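Local coordinates for carbohydrate deacetylase Agd3 (Neosartorya fumigata, PDB 6NWZ), which probably removes N-acetyl groups from the exopolysaccharide galactosaminogalactan and is required for biofilm formation by this fungus, at residues L145-T150 and K183-F188; A156-G161 and V585-V590; A398-V403 and A443-W448; P473-V478 and G485-P490; S636-V641 and T664-L669. All coordinates share one frame; numbering follows the deposited sequence.

Interaction 1: residues L145-T150 and K183-F188; sequences LSFTDT and KEIAQF
Asp149 and Lys183 meet at about a right angle, Lys183 NZ lying 2.9 Å from Asp149 OD2 in a salt bridge that reaches the carboxylate from above its plane. The lysine chain, bent at chi3 (-69°), brings its ammonium round to this oxygen, and NZ also forms a salt bridge with Asp152, while Asp149 OD1 is bonded to Ser151. A water joins Asp149 OD2 to Glu184 O. Further along, Thr148 CG2 lies across Gln187 CB at 3.5 Å, and the extended Gln187 chain sends NE2 back to Glu184 OE2 (2.7 Å) on the syn side of that carboxylate, whose other oxygen, OE1, is bonded to Thr199 of strand 198-206. On the other face of the sheet Leu145 CD1 fits between small Ala186 CB (3.8 Å) and Phe188 CE1 (4.2 Å); beside them the Phe147 ring turns its edge to Ile185 O. That same carbonyl takes Thr148 N at 2.8 Å and, weakly, Asp149 N, as the chain leaves the antiparallel ladder, in which Ser146 and Gln187 are the hydrogen-bonded pair. The apolar face of Leu145 and Phe147 is covered by helix 224-237 of the carbohydrate-binding module, and strand 182-188 is flanked on its far edge by strand 198-206.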
# COMPACT_ATOMS: atom_id res chain seq x y z
N LEU A 145 15.10 16.57 -7.23
CA LEU A 145 15.52 15.54 -8.16
C LEU A 145 14.35 15.20 -9.08
O LEU A 145 13.20 15.20 -8.64
CB LEU A 145 15.99 14.28 -7.41
CG LEU A 145 16.02 12.93 -8.12
CD1 LEU A 145 17.06 12.92 -9.19
CD2 LEU A 145 16.30 11.83 -7.12
N SER A 146 14.65 14.92 -10.35
CA SER A 146 13.60 14.59 -11.29
C SER A 146 14.17 13.76 -12.43
O SER A 146 15.33 13.92 -12.81
CB SER A 146 12.95 15.85 -11.87
OG SER A 146 13.84 16.48 -12.76
N PHE A 147 13.33 12.87 -12.96
CA PHE A 147 13.69 12.14 -14.17
C PHE A 147 13.60 13.06 -15.38
O PHE A 147 12.60 13.76 -15.57
CB PHE A 147 12.77 10.93 -14.37
CG PHE A 147 13.08 9.78 -13.47
CD1 PHE A 147 14.25 9.05 -13.64
CD2 PHE A 147 12.22 9.43 -12.45
CE1 PHE A 147 14.55 7.99 -12.81
CE2 PHE A 147 12.51 8.37 -11.61
CZ PHE A 147 13.67 7.65 -11.79
N THR A 148 14.65 13.07 -16.19
CA THR A 148 14.67 13.87 -17.41
C THR A 148 14.46 13.05 -18.67
O THR A 148 14.20 13.62 -19.73
CB THR A 148 15.99 14.64 -17.52
OG1 THR A 148 17.08 13.72 -17.47
CG2 THR A 148 16.11 15.62 -16.36
N ASP A 149 14.54 11.72 -18.57
CA ASP A 149 14.34 10.86 -19.72
C ASP A 149 13.87 9.51 -19.20
O ASP A 149 14.63 8.80 -18.52
CB ASP A 149 15.62 10.73 -20.55
CG ASP A 149 15.43 9.93 -21.82
OD1 ASP A 149 14.28 9.53 -22.13
OD2 ASP A 149 16.43 9.70 -22.52
N THR A 150 12.62 9.16 -19.50
CA THR A 150 12.04 7.88 -19.11
C THR A 150 11.84 6.95 -20.30
O THR A 150 11.13 5.94 -20.17
CB THR A 150 10.71 8.10 -18.39
OG1 THR A 150 9.79 8.77 -19.27
CG2 THR A 150 10.92 8.96 -17.16
N LYS A 183 24.25 7.92 -20.93
CA LYS A 183 23.19 8.92 -21.03
C LYS A 183 22.65 9.24 -19.65
O LYS A 183 22.76 8.45 -18.71
CB LYS A 183 22.04 8.43 -21.92
CG LYS A 183 21.23 7.31 -21.31
CD LYS A 183 20.15 6.82 -22.26
CE LYS A 183 19.07 7.86 -22.45
NZ LYS A 183 17.97 7.31 -23.29
N GLU A 184 22.06 10.43 -19.53
CA GLU A 184 21.48 10.89 -18.27
C GLU A 184 19.98 10.63 -18.27
O GLU A 184 19.29 10.94 -19.25
CB GLU A 184 21.76 12.38 -18.08
CG GLU A 184 20.85 13.06 -17.07
CD GLU A 184 21.18 14.53 -16.87
OE1 GLU A 184 22.32 14.84 -16.46
OE2 GLU A 184 20.30 15.38 -17.11
N ILE A 185 19.47 10.06 -17.18
CA ILE A 185 18.04 9.84 -17.02
C ILE A 185 17.45 10.63 -15.86
O ILE A 185 16.22 10.81 -15.82
CB ILE A 185 17.71 8.34 -16.85
CG1 ILE A 185 18.25 7.81 -15.53
CG2 ILE A 185 18.27 7.52 -18.01
CD1 ILE A 185 17.74 6.43 -15.17
N ALA A 186 18.26 11.10 -14.91
CA ALA A 186 17.78 11.90 -13.80
C ALA A 186 18.76 13.04 -13.55
O ALA A 186 19.94 12.97 -13.91
CB ALA A 186 17.60 11.07 -12.52
N GLN A 187 18.26 14.10 -12.91
CA GLN A 187 19.03 15.33 -12.81
C GLN A 187 18.75 16.01 -11.48
O GLN A 187 17.59 16.10 -11.05
CB GLN A 187 18.66 16.26 -13.98
CG GLN A 187 19.39 17.58 -14.02
CD GLN A 187 19.12 18.34 -15.30
OE1 GLN A 187 18.40 19.34 -15.31
NE2 GLN A 187 19.69 17.86 -16.40
N PHE A 188 19.82 16.46 -10.82
CA PHE A 188 19.68 17.26 -9.61
C PHE A 188 19.45 18.72 -9.98
O PHE A 188 20.22 19.30 -10.75
CB PHE A 188 20.93 17.15 -8.73
CG PHE A 188 21.14 15.79 -8.13
CD1 PHE A 188 20.17 15.21 -7.34
CD2 PHE A 188 22.32 15.10 -8.35
CE1 PHE A 188 20.36 13.96 -6.78
CE2 PHE A 188 22.53 13.85 -7.80
CZ PHE A 188 21.54 13.28 -7.01
O HOH W 1 15.55 17.97 -11.87
O HOH W 2 18.76 11.21 -21.84

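Interaction 2: residues A156-G161 and V585-V590; sequences AGLKTG and VDWPLV
Lys159 runs its extended side chain along Val585: past CB, CG comes within 4.2 Å of Val585 C, CD lies near the same peptide group, and CE reaches 3.4 Å from Val585 O while also brushing Asp586 CB. At the tip NZ is bonded to Val582 O, in the last turn of helix 569-584, and to Asn293 OD1. A long flexible amine suits this place, since a positive group beside a helix C terminus probably meets a favourable dipole. Leu158 and Val585 form a single backbone bridge that joins a loop of the carbohydrate-binding module to the loop after helix 569-584 of the deacetylase domain. Here Asp586 N donates to Gly157 O at 3.0 Å, in the carbonyl plane. A bound zinc ion lies about 4 Å from the nearest side-chain atom of Asp586, whose OD1 is bonded to Ser660. Glycine at 157 lets the backbone come close to the indole of Trp587, which has Val585 CB over the centre of one face. Trp587 NE1 donates to Ala156 O (2.8 Å), with the oxygen only 1° out of the ring plane.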
# COMPACT_ATOMS: atom_id res chain seq x y z
N ALA A 156 7.11 1.90 -16.95
CA ALA A 156 7.15 2.26 -15.54
C ALA A 156 6.12 3.32 -15.20
O ALA A 156 5.73 3.44 -14.03
CB ALA A 156 8.55 2.74 -15.16
N GLY A 157 5.66 4.10 -16.18
CA GLY A 157 4.61 5.06 -15.93
C GLY A 157 5.02 6.26 -15.10
O GLY A 157 4.15 6.91 -14.51
N LEU A 158 6.31 6.56 -15.04
CA LEU A 158 6.77 7.72 -14.30
C LEU A 158 6.65 8.97 -15.16
O LEU A 158 7.01 8.96 -16.34
CB LEU A 158 8.22 7.52 -13.86
CG LEU A 158 8.50 6.23 -13.09
CD1 LEU A 158 9.96 6.15 -12.67
CD2 LEU A 158 7.59 6.14 -11.88
N LYS A 159 6.12 10.04 -14.58
CA LYS A 159 5.93 11.29 -15.31
C LYS A 159 7.22 12.09 -15.29
O LYS A 159 7.74 12.43 -14.22
CB LYS A 159 4.77 12.09 -14.71
CG LYS A 159 3.41 11.49 -15.08
CD LYS A 159 2.23 12.29 -14.55
CE LYS A 159 0.92 11.61 -14.96
NZ LYS A 159 -0.31 12.23 -14.37
N THR A 160 7.74 12.38 -16.48
CA THR A 160 9.02 13.06 -16.62
C THR A 160 8.93 14.49 -16.09
O THR A 160 7.92 15.18 -16.26
CB THR A 160 9.44 13.07 -18.10
OG1 THR A 160 9.22 11.77 -18.66
CG2 THR A 160 10.90 13.44 -18.25
N GLY A 161 10.01 14.94 -15.44
CA GLY A 161 10.13 16.31 -15.00
C GLY A 161 9.54 16.61 -13.64
O GLY A 161 9.76 17.71 -13.11
N VAL A 585 3.04 9.66 -11.07
CA VAL A 585 2.85 8.50 -11.93
C VAL A 585 1.54 8.65 -12.69
O VAL A 585 0.69 9.48 -12.36
CB VAL A 585 2.86 7.19 -11.14
CG1 VAL A 585 4.15 7.03 -10.35
CG2 VAL A 585 1.67 7.15 -10.20
N ASP A 586 1.37 7.81 -13.72
CA ASP A 586 0.11 7.75 -14.46
C ASP A 586 -0.67 6.48 -14.16
O ASP A 586 -1.61 6.14 -14.89
CB ASP A 586 0.35 7.88 -15.96
CG ASP A 586 1.22 6.78 -16.52
OD1 ASP A 586 0.73 5.64 -16.70
OD2 ASP A 586 2.42 7.04 -16.77
N TRP A 587 -0.32 5.77 -13.09
CA TRP A 587 -0.99 4.53 -12.76
C TRP A 587 -2.44 4.79 -12.34
O TRP A 587 -2.78 5.88 -11.88
CB TRP A 587 -0.27 3.81 -11.62
CG TRP A 587 1.21 3.66 -11.81
CD1 TRP A 587 1.91 3.73 -12.98
CD2 TRP A 587 2.18 3.43 -10.78
NE1 TRP A 587 3.25 3.54 -12.75
CE2 TRP A 587 3.44 3.36 -11.40
CE3 TRP A 587 2.10 3.27 -9.40
CZ2 TRP A 587 4.61 3.13 -10.68
CZ3 TRP A 587 3.26 3.05 -8.69
CH2 TRP A 587 4.50 2.98 -9.33
N PRO A 588 -3.30 3.79 -12.50
CA PRO A 588 -4.66 3.91 -11.97
C PRO A 588 -4.67 3.81 -10.45
O PRO A 588 -3.76 3.26 -9.82
CB PRO A 588 -5.40 2.72 -12.60
CG PRO A 588 -4.55 2.30 -13.76
CD PRO A 588 -3.14 2.60 -13.34
N LEU A 589 -5.72 4.38 -9.86
CA LEU A 589 -6.06 4.16 -8.46
C LEU A 589 -7.37 3.38 -8.43
O LEU A 589 -8.39 3.85 -8.94
CB LEU A 589 -6.21 5.48 -7.70
CG LEU A 589 -4.94 6.30 -7.44
CD1 LEU A 589 -5.30 7.68 -6.93
CD2 LEU A 589 -4.05 5.58 -6.44
N VAL A 590 -7.33 2.18 -7.85
CA VAL A 590 -8.48 1.29 -7.85
C VAL A 590 -8.90 1.04 -6.41
O VAL A 590 -8.10 0.55 -5.60
CB VAL A 590 -8.18 -0.03 -8.57
CG1 VAL A 590 -9.40 -0.90 -8.55
CG2 VAL A 590 -7.75 0.25 -10.00

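Interaction 3: residues A398-V403 and A443-W448; sequences ATYADV and ALQAWW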
# COMPACT_ATOMS: atom_id res chain seq x y z
N ALA A 398 -14.71 -8.23 26.77
CA ALA A 398 -16.12 -8.56 26.68
C ALA A 398 -16.32 -10.08 26.64
O ALA A 398 -15.38 -10.86 26.46
CB ALA A 398 -16.75 -7.92 25.44
N THR A 399 -17.57 -10.49 26.82
CA THR A 399 -17.94 -11.90 26.82
C THR A 399 -18.32 -12.36 25.42
O THR A 399 -18.55 -11.56 24.51
CB THR A 399 -19.10 -12.14 27.77
OG1 THR A 399 -20.21 -11.33 27.37
CG2 THR A 399 -18.71 -11.80 29.19
N TYR A 400 -18.40 -13.68 25.25
CA TYR A 400 -18.92 -14.24 24.01
C TYR A 400 -20.35 -13.77 23.75
O TYR A 400 -20.69 -13.40 22.63
CB TYR A 400 -18.85 -15.76 24.04
CG TYR A 400 -19.43 -16.44 22.81
CD1 TYR A 400 -20.79 -16.66 22.69
CD2 TYR A 400 -18.61 -16.87 21.77
CE1 TYR A 400 -21.33 -17.27 21.58
CE2 TYR A 400 -19.13 -17.49 20.66
CZ TYR A 400 -20.50 -17.69 20.57
OH TYR A 400 -21.05 -18.30 19.46
N ALA A 401 -21.19 -13.77 24.79
CA ALA A 401 -22.58 -13.39 24.62
C ALA A 401 -22.71 -11.94 24.15
O ALA A 401 -23.56 -11.63 23.31
CB ALA A 401 -23.35 -13.59 25.93
N ASP A 402 -21.89 -11.04 24.69
CA ASP A 402 -21.93 -9.65 24.26
C ASP A 402 -21.51 -9.52 22.81
O ASP A 402 -22.21 -8.90 21.99
CB ASP A 402 -21.04 -8.78 25.16
CG ASP A 402 -21.70 -8.42 26.48
OD1 ASP A 402 -22.88 -8.77 26.69
OD2 ASP A 402 -21.03 -7.76 27.31
N VAL A 403 -20.37 -10.12 22.45
CA VAL A 403 -19.85 -9.95 21.10
C VAL A 403 -20.73 -10.65 20.08
O VAL A 403 -20.89 -10.16 18.96
CB VAL A 403 -18.39 -10.44 21.03
CG1 VAL A 403 -17.81 -10.16 19.66
CG2 VAL A 403 -17.56 -9.76 22.11
N ALA A 443 -14.29 -13.43 21.80
CA ALA A 443 -14.84 -12.48 20.85
C ALA A 443 -14.61 -12.95 19.42
O ALA A 443 -15.54 -12.95 18.60
CB ALA A 443 -14.22 -11.10 21.08
N LEU A 444 -13.38 -13.37 19.10
CA LEU A 444 -13.08 -13.85 17.76
C LEU A 444 -13.94 -15.06 17.39
O LEU A 444 -14.31 -15.23 16.22
CB LEU A 444 -11.60 -14.19 17.64
CG LEU A 444 -10.60 -13.06 17.91
CD1 LEU A 444 -9.17 -13.57 17.87
CD2 LEU A 444 -10.79 -11.94 16.91
N GLN A 445 -14.26 -15.91 18.36
CA GLN A 445 -15.17 -17.03 18.10
C GLN A 445 -16.58 -16.52 17.83
O GLN A 445 -17.29 -17.07 16.98
CB GLN A 445 -15.15 -18.00 19.27
CG GLN A 445 -15.95 -19.28 19.04
CD GLN A 445 -15.29 -20.22 18.06
OE1 GLN A 445 -14.15 -20.66 18.26
NE2 GLN A 445 -15.99 -20.54 16.97
N ALA A 446 -17.01 -15.48 18.55
CA ALA A 446 -18.32 -14.89 18.28
C ALA A 446 -18.38 -14.33 16.87
O ALA A 446 -19.41 -14.46 16.19
CB ALA A 446 -18.63 -13.80 19.31
N TRP A 447 -17.30 -13.70 16.40
CA TRP A 447 -17.22 -13.29 15.00
C TRP A 447 -17.36 -14.50 14.09
O TRP A 447 -18.16 -14.50 13.15
CB TRP A 447 -15.90 -12.58 14.70
CG TRP A 447 -15.56 -11.39 15.54
CD1 TRP A 447 -16.28 -10.87 16.58
CD2 TRP A 447 -14.40 -10.56 15.40
NE1 TRP A 447 -15.63 -9.78 17.10
CE2 TRP A 447 -14.48 -9.56 16.39
CE3 TRP A 447 -13.30 -10.56 14.53
CZ2 TRP A 447 -13.50 -8.58 16.54
CZ3 TRP A 447 -12.34 -9.59 14.68
CH2 TRP A 447 -12.44 -8.61 15.67
N TRP A 448 -16.57 -15.55 14.36
CA TRP A 448 -16.53 -16.70 13.47
C TRP A 448 -17.85 -17.46 13.47
O TRP A 448 -18.22 -18.04 12.44
CB TRP A 448 -15.39 -17.63 13.88
CG TRP A 448 -15.14 -18.73 12.90
CD1 TRP A 448 -15.86 -19.88 12.76
CD2 TRP A 448 -14.09 -18.79 11.93
NE1 TRP A 448 -15.33 -20.65 11.75
CE2 TRP A 448 -14.24 -20.01 11.23
CE3 TRP A 448 -13.04 -17.94 11.58
CZ2 TRP A 448 -13.38 -20.39 10.20
CZ3 TRP A 448 -12.19 -18.32 10.57
CH2 TRP A 448 -12.36 -19.53 9.89
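Helix-to-helix packing in the deacetylase domain brings Tyr400 and Val403, on the first turn of helix 400-417, against Ala443, Ala446 and Trp447 of helix 441-449. Helix 400-417 is the crossover of a beta-alpha-beta unit between parallel strands 384-387 and 424-426, the first of which leads into the zinc-binding His388. Thr399 is its N-cap, OG1 accepting from Asp402 N. Alanines on the partner helix let the two backbones come near, the CA atoms of Tyr400 and Ala443 being 5.5 Å apart. With CG trans to the backbone N (chi1 177°), the Tyr400 ring extends along helix 441-449 and lays one face over Ala446 CB, a CH-pi contact of 4.2 Å from CB to the ring centroid. Its CE2 also borders Gln445 CG. Branched Val403 divides its methyls: CG2 takes Ala443 CB at 3.7 Å, whereas CG1 touches Ala446 CB and meets the indole edge of Trp447. Gln395 OE1 holds the indole nitrogen by a hydrogen bond, and Val403 CG1 lies 3.4 Å from that same Trp447 NE1.

Interaction 4: residues P473-V478 and G485-P490; sequences PYFTTV and GMQVNP
Tyr474 turns the edge of its ring toward Val488, whose CB lies in the ring plane and whose CG2 is 3.9 Å from Tyr474 CD2; the two side chains run side by side, pointing the same way. On the opposite face of the sheet the Phe475 ring lies alongside Gln487, with ring and amide planes 53° apart and Phe475 CE1 3.8 Å from the aliphatic Gln487 CG. The ring also meets Tyr605. Pro473 crosses the outer part of the glutamine, its CG 3.5 Å from Gln487 NE2, an amide nitrogen bonded to Ser598 O and more weakly to Asn489 OD1. These residues belong to a beta-hairpin whose connection carries the short helix 478-481, capped at its N terminus by Thr477. Strand 487-492 is shared: one edge pairs with 474-475 through Val488 (Val488 N to Tyr474 O, 2.7 Å), while the backbones of Gln487 and Asn489 pair with parallel strand 454-456. Toward the turn, Thr476 is held through its N, its hydroxyl and its O. Its N donates to Met486 O (3.0 Å) in the carbonyl plane, and OG1, set between the backbone N and the carbonyl carbon (chi1 66°), accepts from Met486 N and is also bonded to Phe483 O. Gly485, with its positive phi of 120°, takes a backbone turn that is difficult for other residues, and its N donates to Thr476 O (3.2 Å).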
# COMPACT_ATOMS: atom_id res chain seq x y z
N PRO A 473 -1.19 -10.58 5.29
CA PRO A 473 -1.97 -10.29 6.49
C PRO A 473 -1.49 -11.13 7.66
O PRO A 473 -0.81 -12.14 7.51
CB PRO A 473 -3.39 -10.68 6.07
CG PRO A 473 -3.17 -11.81 5.11
CD PRO A 473 -1.90 -11.47 4.36
N TYR A 474 -1.86 -10.67 8.86
CA TYR A 474 -1.57 -11.40 10.09
C TYR A 474 -2.69 -12.40 10.36
O TYR A 474 -3.86 -12.11 10.11
CB TYR A 474 -1.41 -10.43 11.26
CG TYR A 474 -1.41 -11.09 12.62
CD1 TYR A 474 -0.24 -11.62 13.15
CD2 TYR A 474 -2.57 -11.17 13.38
CE1 TYR A 474 -0.23 -12.22 14.40
CE2 TYR A 474 -2.57 -11.77 14.63
CZ TYR A 474 -1.40 -12.30 15.14
OH TYR A 474 -1.40 -12.89 16.38
N PHE A 475 -2.32 -13.57 10.85
CA PHE A 475 -3.28 -14.63 11.16
C PHE A 475 -3.27 -14.88 12.66
O PHE A 475 -2.22 -15.14 13.24
CB PHE A 475 -2.97 -15.91 10.39
CG PHE A 475 -3.19 -15.79 8.91
CD1 PHE A 475 -4.47 -15.85 8.38
CD2 PHE A 475 -2.12 -15.61 8.04
CE1 PHE A 475 -4.69 -15.74 7.01
CE2 PHE A 475 -2.33 -15.50 6.67
CZ PHE A 475 -3.61 -15.56 6.16
N THR A 476 -4.45 -14.80 13.27
CA THR A 476 -4.55 -14.96 14.72
C THR A 476 -4.18 -16.37 15.13
O THR A 476 -4.37 -17.34 14.38
CB THR A 476 -5.97 -14.63 15.19
OG1 THR A 476 -6.89 -15.60 14.67
CG2 THR A 476 -6.38 -13.25 14.72
N THR A 477 -3.65 -16.50 16.34
CA THR A 477 -3.21 -17.77 16.87
C THR A 477 -3.85 -18.01 18.23
O THR A 477 -4.21 -17.06 18.94
CB THR A 477 -1.69 -17.83 17.00
OG1 THR A 477 -1.26 -16.88 17.99
CG2 THR A 477 -1.03 -17.49 15.67
N VAL A 478 -3.98 -19.28 18.60
CA VAL A 478 -4.54 -19.63 19.90
C VAL A 478 -3.66 -19.08 21.02
O VAL A 478 -4.15 -18.65 22.07
CB VAL A 478 -4.73 -21.15 20.02
CG1 VAL A 478 -5.23 -21.53 21.40
CG2 VAL A 478 -5.69 -21.65 18.96
N GLY A 485 -7.10 -18.49 13.19
CA GLY A 485 -7.68 -18.54 11.87
C GLY A 485 -8.22 -17.22 11.36
O GLY A 485 -8.46 -17.09 10.15
N MET A 486 -8.43 -16.24 12.23
CA MET A 486 -8.97 -14.96 11.79
C MET A 486 -7.89 -14.17 11.05
O MET A 486 -6.76 -14.05 11.53
CB MET A 486 -9.50 -14.16 12.97
CG MET A 486 -10.46 -13.04 12.58
SD MET A 486 -12.09 -13.65 12.07
CE MET A 486 -12.63 -14.48 13.56
N GLN A 487 -8.25 -13.62 9.90
CA GLN A 487 -7.31 -12.88 9.06
C GLN A 487 -7.39 -11.39 9.39
O GLN A 487 -8.44 -10.77 9.23
CB GLN A 487 -7.60 -13.12 7.58
CG GLN A 487 -6.60 -12.47 6.63
CD GLN A 487 -6.96 -12.65 5.17
OE1 GLN A 487 -7.62 -13.62 4.79
NE2 GLN A 487 -6.54 -11.71 4.33
N VAL A 488 -6.28 -10.83 9.85
CA VAL A 488 -6.18 -9.42 10.20
C VAL A 488 -5.45 -8.70 9.08
O VAL A 488 -4.23 -8.87 8.91
CB VAL A 488 -5.48 -9.22 11.55
CG1 VAL A 488 -5.38 -7.73 11.87
CG2 VAL A 488 -6.22 -9.95 12.65
N ASN A 489 -6.18 -7.91 8.30
CA ASN A 489 -5.56 -7.15 7.23
C ASN A 489 -5.06 -5.81 7.75
O ASN A 489 -5.72 -5.18 8.58
CB ASN A 489 -6.55 -6.92 6.09
CG ASN A 489 -7.18 -8.20 5.58
OD1 ASN A 489 -6.55 -8.97 4.84
ND2 ASN A 489 -8.42 -8.45 5.98
N PRO A 490 -3.90 -5.36 7.28
CA PRO A 490 -3.33 -4.11 7.79
C PRO A 490 -4.14 -2.89 7.37
O PRO A 490 -4.87 -2.90 6.38
CB PRO A 490 -1.93 -4.08 7.17
CG PRO A 490 -2.04 -4.95 5.95
CD PRO A 490 -3.02 -6.02 6.30

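Interaction 5: residues S636-V641 and T664-L669; sequences SRPIPV and TVWVQL
Pro640 lies over one face of the Trp666 indole, its CB 3.7 Å from the centroid of the six-membered ring and 21° off the normal, a CH-pi contact in which proline CH groups meet the aromatic cloud. Thr664 CG2, from the tryptophan's own strand, lies over the same face, also offset toward the rim, while Pro638 O approaches in the ring plane, 3.7 Å from Trp666 CE3. Pro638 CB also packs on Trp666 CB. On the sheet's other face Val641 CG2 touches Val667 CG2 at 3.7 Å, and Ile639 CG1 reaches Leu669 CD1. Strands 639-643 and 663-667 form an antiparallel pair in the C-terminal domain, 663-667 being the middle strand of three. Ile639 and Val667 bond reciprocally, the nearly straight Ile639 N to Val667 O bond being 2.8 Å long; Val641 and Val665 also do so, though Val641 N meets Val665 O at a bent angle. Pro640, without an N-H, falls at the non-hydrogen-bonded pair with Trp666, where none is needed. Farther out, Trp666 NE1 is held by Glu656 of strand 654-656, and His245 meets the indole edge-to-face. The valine side rests on strands 622-629 and 674-683: Val641 and Ile639 on Val628, Val665 and Val667 on Phe676. Arg637 reaches Glu599 and Gln606 of helix 594-607.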
# COMPACT_ATOMS: atom_id res chain seq x y z
N SER A 636 -2.37 -23.20 -5.77
CA SER A 636 -3.76 -22.93 -5.44
C SER A 636 -4.26 -21.66 -6.11
O SER A 636 -5.43 -21.59 -6.53
CB SER A 636 -3.93 -22.83 -3.92
OG SER A 636 -5.11 -22.14 -3.57
N ARG A 637 -3.40 -20.66 -6.24
CA ARG A 637 -3.74 -19.36 -6.79
C ARG A 637 -3.09 -19.16 -8.15
O ARG A 637 -2.06 -19.78 -8.46
CB ARG A 637 -3.28 -18.25 -5.84
CG ARG A 637 -3.89 -18.33 -4.46
CD ARG A 637 -5.33 -17.86 -4.48
NE ARG A 637 -5.91 -17.82 -3.14
CZ ARG A 637 -7.10 -17.31 -2.86
NH1 ARG A 637 -7.84 -16.80 -3.83
NH2 ARG A 637 -7.55 -17.31 -1.61
N PRO A 638 -3.65 -18.30 -8.99
CA PRO A 638 -2.99 -17.98 -10.26
C PRO A 638 -1.76 -17.12 -10.04
O PRO A 638 -1.67 -16.34 -9.09
CB PRO A 638 -4.07 -17.22 -11.04
CG PRO A 638 -4.93 -16.63 -10.00
CD PRO A 638 -4.96 -17.62 -8.87
N ILE A 639 -0.79 -17.28 -10.94
CA ILE A 639 0.48 -16.57 -10.89
C ILE A 639 0.39 -15.37 -11.82
O ILE A 639 0.12 -15.55 -13.02
CB ILE A 639 1.65 -17.48 -11.30
CG1 ILE A 639 1.62 -18.79 -10.50
CG2 ILE A 639 2.97 -16.77 -11.08
CD1 ILE A 639 1.62 -18.60 -9.01
N PRO A 640 0.60 -14.15 -11.33
CA PRO A 640 0.55 -12.98 -12.22
C PRO A 640 1.80 -12.88 -13.08
O PRO A 640 2.92 -13.18 -12.64
CB PRO A 640 0.47 -11.80 -11.24
CG PRO A 640 1.17 -12.30 -10.02
CD PRO A 640 0.86 -13.77 -9.93
N VAL A 641 1.61 -12.47 -14.33
CA VAL A 641 2.70 -12.25 -15.28
C VAL A 641 2.45 -10.93 -15.99
O VAL A 641 1.38 -10.73 -16.57
CB VAL A 641 2.82 -13.40 -16.30
CG1 VAL A 641 4.04 -13.20 -17.20
CG2 VAL A 641 2.92 -14.73 -15.58
N THR A 664 -1.36 -7.62 -17.39
CA THR A 664 -1.15 -8.62 -16.34
C THR A 664 -2.00 -9.84 -16.66
O THR A 664 -3.22 -9.72 -16.85
CB THR A 664 -1.51 -8.05 -14.96
OG1 THR A 664 -0.78 -6.84 -14.72
CG2 THR A 664 -1.19 -9.06 -13.87
N VAL A 665 -1.37 -11.00 -16.73
CA VAL A 665 -2.05 -12.26 -17.02
C VAL A 665 -1.95 -13.14 -15.78
O VAL A 665 -0.84 -13.44 -15.31
CB VAL A 665 -1.44 -12.96 -18.25
CG1 VAL A 665 -2.11 -14.30 -18.49
CG2 VAL A 665 -1.58 -12.08 -19.48
N TRP A 666 -3.10 -13.56 -15.25
CA TRP A 666 -3.16 -14.44 -14.09
C TRP A 666 -3.15 -15.88 -14.58
O TRP A 666 -4.18 -16.40 -15.03
CB TRP A 666 -4.39 -14.12 -13.23
CG TRP A 666 -4.32 -12.75 -12.62
CD1 TRP A 666 -4.86 -11.60 -13.13
CD2 TRP A 666 -3.64 -12.38 -11.42
NE1 TRP A 666 -4.56 -10.54 -12.30
CE2 TRP A 666 -3.82 -10.99 -11.25
CE3 TRP A 666 -2.90 -13.08 -10.46
CZ2 TRP A 666 -3.28 -10.29 -10.16
CZ3 TRP A 666 -2.37 -12.39 -9.38
CH2 TRP A 666 -2.57 -11.01 -9.24
N VAL A 667 -1.99 -16.51 -14.51
CA VAL A 667 -1.78 -17.84 -15.09
C VAL A 667 -2.06 -18.90 -14.04
O VAL A 667 -1.36 -18.98 -13.03
CB VAL A 667 -0.36 -17.98 -15.65
CG1 VAL A 667 -0.22 -19.27 -16.43
CG2 VAL A 667 -0.01 -16.78 -16.51
N GLN A 668 -3.07 -19.72 -14.29
CA GLN A 668 -3.46 -20.79 -13.37
C GLN A 668 -2.67 -22.05 -13.72
O GLN A 668 -2.92 -22.68 -14.75
CB GLN A 668 -4.96 -21.05 -13.44
CG GLN A 668 -5.48 -21.99 -12.37
CD GLN A 668 -5.20 -21.49 -10.97
OE1 GLN A 668 -5.69 -20.44 -10.56
NE2 GLN A 668 -4.39 -22.24 -10.22
N LEU A 669 -1.72 -22.41 -12.86
CA LEU A 669 -0.93 -23.62 -13.06
C LEU A 669 -1.66 -24.82 -12.47
O LEU A 669 -2.23 -24.74 -11.38
CB LEU A 669 0.45 -23.47 -12.41
CG LEU A 669 1.35 -22.36 -12.96
CD1 LEU A 669 2.74 -22.44 -12.34
CD2 LEU A 669 1.43 -22.42 -14.47

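Overall arrangement
From the N terminus, interaction 1 closes a loop of 32 residues within the carbohydrate-binding module. Residues 156-161 lie in that loop, so interaction 2 crosses it, and the two touch where Phe147 O probably bonds to Gly161 N. Interaction 2 then spans 423 residues to reach 585-590, joining the binding module to the deacetylase domain. Interactions 3 and 4 both fall inside that long span, one after the other: the first closes a helix-helix pair, the second a short hairpin, and they touch where Met486 CE packs on Leu444 O. Interaction 5 comes last, beyond this span, and pairs two strands of the C-terminal domain, with its nearest atoms about 7 Å from interaction 4.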